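Long-range contact in possible prolidase (Bifidobacterium longum NCC2705, PDB 2P9B), which probably hydrolyses carbon-nitrogen bonds as a member of the amidohydrolase family: residues R133-R146 with A192-I204. Numbering follows the deposited sequence.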
# COMPACT_ATOMS: atom_id res chain seq x y z
N ARG A 133 -3.10 3.91 -0.54
CA ARG A 133 -2.62 5.05 -1.30
C ARG A 133 -2.88 4.67 -2.74
O ARG A 133 -2.47 3.60 -3.18
CB ARG A 133 -1.12 5.30 -1.14
CG ARG A 133 -0.61 6.36 -2.13
CD ARG A 133 0.86 6.69 -1.97
NE ARG A 133 1.70 5.51 -2.15
CZ ARG A 133 3.02 5.55 -2.34
NH1 ARG A 133 3.65 6.71 -2.38
NH2 ARG A 133 3.71 4.42 -2.47
N THR A 134 -3.58 5.52 -3.49
CA THR A 134 -3.78 5.22 -4.90
C THR A 134 -2.61 5.88 -5.62
O THR A 134 -2.09 6.90 -5.16
CB THR A 134 -5.12 5.79 -5.44
OG1 THR A 134 -5.14 7.22 -5.32
CG2 THR A 134 -6.29 5.19 -4.69
N LEU A 135 -2.18 5.28 -6.72
CA LEU A 135 -1.08 5.84 -7.49
C LEU A 135 -1.45 5.88 -8.97
O LEU A 135 -0.83 5.22 -9.79
CB LEU A 135 0.20 5.02 -7.29
CG LEU A 135 0.79 5.16 -5.88
CD1 LEU A 135 1.99 4.22 -5.72
CD2 LEU A 135 1.19 6.62 -5.66
N GLY A 136 -2.48 6.65 -9.28
CA GLY A 136 -2.93 6.78 -10.65
C GLY A 136 -4.43 6.62 -10.74
O GLY A 136 -4.93 5.51 -10.93
N ASP A 137 -5.15 7.72 -10.58
CA ASP A 137 -6.61 7.72 -10.66
C ASP A 137 -6.98 8.20 -12.06
O ASP A 137 -6.11 8.62 -12.82
CB ASP A 137 -7.21 8.69 -9.63
CG ASP A 137 -6.74 8.43 -8.21
OD1 ASP A 137 -6.41 7.28 -7.89
OD2 ASP A 137 -6.70 9.38 -7.40
N VAL A 138 -8.26 8.14 -12.40
CA VAL A 138 -8.68 8.60 -13.72
C VAL A 138 -8.76 10.13 -13.68
O VAL A 138 -8.19 10.82 -14.53
CB VAL A 138 -10.06 8.02 -14.11
CG1 VAL A 138 -10.54 8.65 -15.41
CG2 VAL A 138 -9.96 6.52 -14.25
N GLY A 139 -9.47 10.64 -12.68
CA GLY A 139 -9.61 12.07 -12.51
C GLY A 139 -9.50 12.38 -11.03
O GLY A 139 -8.54 11.96 -10.39
N TYR A 140 -10.47 13.09 -10.48
CA TYR A 140 -10.43 13.42 -9.07
C TYR A 140 -11.54 12.74 -8.27
O TYR A 140 -11.94 13.21 -7.20
CB TYR A 140 -10.46 14.95 -8.91
CG TYR A 140 -9.23 15.56 -9.53
CD1 TYR A 140 -7.96 15.26 -9.03
CD2 TYR A 140 -9.31 16.38 -10.66
CE1 TYR A 140 -6.80 15.74 -9.65
CE2 TYR A 140 -8.16 16.86 -11.29
CZ TYR A 140 -6.91 16.54 -10.78
OH TYR A 140 -5.76 17.00 -11.39
N GLU A 141 -12.01 11.61 -8.79
CA GLU A 141 -13.06 10.83 -8.15
C GLU A 141 -12.63 10.20 -6.83
O GLU A 141 -13.46 9.96 -5.95
CB GLU A 141 -13.57 9.73 -9.10
CG GLU A 141 -12.57 8.60 -9.43
CD GLU A 141 -11.44 9.01 -10.36
OE1 GLU A 141 -11.55 10.08 -11.01
OE2 GLU A 141 -10.45 8.27 -10.45
N VAL A 142 -11.33 9.92 -6.69
CA VAL A 142 -10.86 9.33 -5.43
C VAL A 142 -10.75 10.44 -4.39
O VAL A 142 -10.98 10.21 -3.21
CB VAL A 142 -9.50 8.62 -5.61
CG1 VAL A 142 -9.11 7.92 -4.30
CG2 VAL A 142 -9.60 7.58 -6.72
N VAL A 143 -10.40 11.64 -4.83
CA VAL A 143 -10.32 12.76 -3.90
C VAL A 143 -11.72 12.93 -3.31
O VAL A 143 -11.89 13.10 -2.10
CB VAL A 143 -9.90 14.07 -4.61
CG1 VAL A 143 -10.09 15.26 -3.67
CG2 VAL A 143 -8.45 13.97 -5.04
N THR A 144 -12.72 12.87 -4.17
CA THR A 144 -14.10 13.01 -3.74
C THR A 144 -14.47 11.94 -2.72
O THR A 144 -15.03 12.25 -1.67
CB THR A 144 -15.04 12.93 -4.94
OG1 THR A 144 -14.75 14.02 -5.83
CG2 THR A 144 -16.49 13.01 -4.50
N LEU A 145 -14.15 10.69 -3.03
CA LEU A 145 -14.44 9.57 -2.15
C LEU A 145 -13.72 9.73 -0.81
O LEU A 145 -14.31 9.54 0.26
CB LEU A 145 -14.02 8.25 -2.81
CG LEU A 145 -14.19 6.98 -1.97
CD1 LEU A 145 -15.66 6.77 -1.65
CD2 LEU A 145 -13.64 5.78 -2.75
N ARG A 146 -12.44 10.08 -0.86
CA ARG A 146 -11.66 10.28 0.35
C ARG A 146 -12.32 11.33 1.24
O ARG A 146 -12.42 11.15 2.46
CB ARG A 146 -10.25 10.75 -0.01
CG ARG A 146 -9.38 11.11 1.19
CD ARG A 146 -8.25 12.03 0.76
NE ARG A 146 -8.75 13.37 0.47
CZ ARG A 146 -8.13 14.26 -0.30
NH1 ARG A 146 -6.96 13.97 -0.86
NH2 ARG A 146 -8.66 15.46 -0.48
N ALA A 192 0.92 21.23 -9.76
CA ALA A 192 0.13 22.26 -9.10
C ALA A 192 -1.35 22.02 -9.35
O ALA A 192 -2.19 22.26 -8.48
CB ALA A 192 0.53 23.64 -9.61
N GLN A 193 -1.67 21.56 -10.56
CA GLN A 193 -3.05 21.27 -10.92
C GLN A 193 -3.60 20.17 -10.01
O GLN A 193 -4.73 20.25 -9.55
CB GLN A 193 -3.14 20.83 -12.39
CG GLN A 193 -2.59 21.87 -13.36
CD GLN A 193 -2.75 21.48 -14.82
OE1 GLN A 193 -2.33 20.39 -15.24
NE2 GLN A 193 -3.34 22.36 -15.61
N ASN A 194 -2.79 19.15 -9.77
CA ASN A 194 -3.21 18.06 -8.90
C ASN A 194 -3.38 18.54 -7.47
O ASN A 194 -4.37 18.21 -6.82
CB ASN A 194 -2.20 16.91 -8.94
CG ASN A 194 -2.59 15.83 -9.91
OD1 ASN A 194 -3.61 15.92 -10.59
ND2 ASN A 194 -1.77 14.78 -9.99
N LEU A 195 -2.42 19.32 -6.98
CA LEU A 195 -2.49 19.84 -5.62
C LEU A 195 -3.72 20.72 -5.45
O LEU A 195 -4.45 20.60 -4.46
CB LEU A 195 -1.22 20.63 -5.30
CG LEU A 195 0.08 19.80 -5.27
CD1 LEU A 195 1.29 20.72 -5.19
CD2 LEU A 195 0.04 18.87 -4.07
N LYS A 196 -3.96 21.61 -6.41
CA LYS A 196 -5.12 22.49 -6.36
C LYS A 196 -6.41 21.68 -6.31
O LYS A 196 -7.38 22.07 -5.66
CB LYS A 196 -5.12 23.42 -7.58
CG LYS A 196 -6.32 24.37 -7.67
CD LYS A 196 -6.46 25.24 -6.42
CE LYS A 196 -7.75 26.07 -6.48
NZ LYS A 196 -8.12 26.63 -5.16
N ALA A 197 -6.40 20.53 -6.98
CA ALA A 197 -7.56 19.64 -7.02
C ALA A 197 -7.78 18.88 -5.71
O ALA A 197 -8.81 18.22 -5.54
CB ALA A 197 -7.43 18.67 -8.17
N GLY A 198 -6.80 18.94 -4.81
CA GLY A 198 -6.94 18.29 -3.52
C GLY A 198 -6.26 16.96 -3.27
O GLY A 198 -6.53 16.31 -2.25
N VAL A 199 -5.36 16.53 -4.15
CA VAL A 199 -4.70 15.25 -3.91
C VAL A 199 -3.81 15.30 -2.67
O VAL A 199 -3.39 16.38 -2.24
CB VAL A 199 -3.82 14.82 -5.12
CG1 VAL A 199 -4.64 14.87 -6.40
CG2 VAL A 199 -2.59 15.72 -5.23
N ASN A 200 -3.55 14.14 -2.07
CA ASN A 200 -2.65 14.09 -0.92
C ASN A 200 -1.62 12.99 -1.15
O ASN A 200 -1.14 12.34 -0.22
CB ASN A 200 -3.41 13.93 0.41
CG ASN A 200 -4.21 12.66 0.52
OD1 ASN A 200 -4.82 12.20 -0.45
ND2 ASN A 200 -4.25 12.09 1.72
N ALA A 201 -1.28 12.81 -2.43
CA ALA A 201 -0.27 11.87 -2.90
C ALA A 201 -0.00 12.21 -4.37
O ALA A 201 -0.87 12.77 -5.05
CB ALA A 201 -0.77 10.42 -2.78
N ILE A 202 1.20 11.92 -4.85
CA ILE A 202 1.56 12.18 -6.25
C ILE A 202 2.23 10.93 -6.81
O ILE A 202 3.00 10.28 -6.11
CB ILE A 202 2.54 13.37 -6.39
CG1 ILE A 202 1.85 14.68 -6.03
CG2 ILE A 202 3.07 13.43 -7.82
CD1 ILE A 202 0.74 15.08 -7.00
N LYS A 203 1.92 10.61 -8.06
CA LYS A 203 2.51 9.46 -8.73
C LYS A 203 3.13 9.90 -10.06
O LYS A 203 2.48 10.55 -10.87
CB LYS A 203 1.45 8.39 -9.02
CG LYS A 203 1.95 7.24 -9.88
CD LYS A 203 3.11 6.50 -9.22
CE LYS A 203 3.37 5.17 -9.91
NZ LYS A 203 4.22 4.29 -9.07
N ILE A 204 4.40 9.55 -10.25
CA ILE A 204 5.13 9.88 -11.47
C ILE A 204 5.57 8.57 -12.12
O ILE A 204 5.95 7.63 -11.42
CB ILE A 204 6.43 10.68 -11.17
CG1 ILE A 204 6.12 11.94 -10.37
CG2 ILE A 204 7.12 11.05 -12.47
CD1 ILE A 204 7.37 12.63 -9.84
O HOH W 1 2.68 9.30 -3.39
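On the outside of the TIM-barrel-like fold expected of an amidohydrolase, the start of helix 141-150 packs on the turn joining helix 184-196 to strand 202-205, with Arg146 and Tyr140 reaching across to Gly198 and Ala197. The guanidinium of Arg146 meets Gly198 O end-on, NH1 at 2.8 Å and NH2 at 2.9 Å, with the oxygen in the guanidinium plane. Gly198 has positive phi and forms the Schellman motif that follows helix 184-196, so the arginine grips the turn just beyond the helix. Arg146 NH1 also donates to Asn200 OD1 (2.8 Å), but from above the amide's carbonyl plane; the two flat groups stand 89° apart, and OD1 also accepts from Ala161 N. Were Arg146 an alanine, Gly198 O would probably lose both guanidinium donors and Asn200 OD1 one of its two. Tyr140, the N-cap residue of helix 141-150, lays its ring over Ala197, whose CB sits 3.3 Å from the ring centroid in a CH-pi contact. Tyr140 OH donates in the carbonyl plane to Asn194 OD1 (2.5 Å), while Asn194 ND2 is held by Pro164 O. Val143 CG2 fills in against Val199 CG1 at 4.1 Å. Deeper, Lys203 bends at chi2 (61°) and runs across Leu135, its CD 3.8 Å from Leu135 CB. Lys203 NZ and Arg133 NH2 each form a salt bridge with Glu265, and Arg133 NE bonds Ala76 O. A water accepts from Arg133 NH1 and donates to Ile202 O. Outer helix-to-turn packing continued inward by side chains at the strand ends is consistent with the TIM-barrel fold of this family.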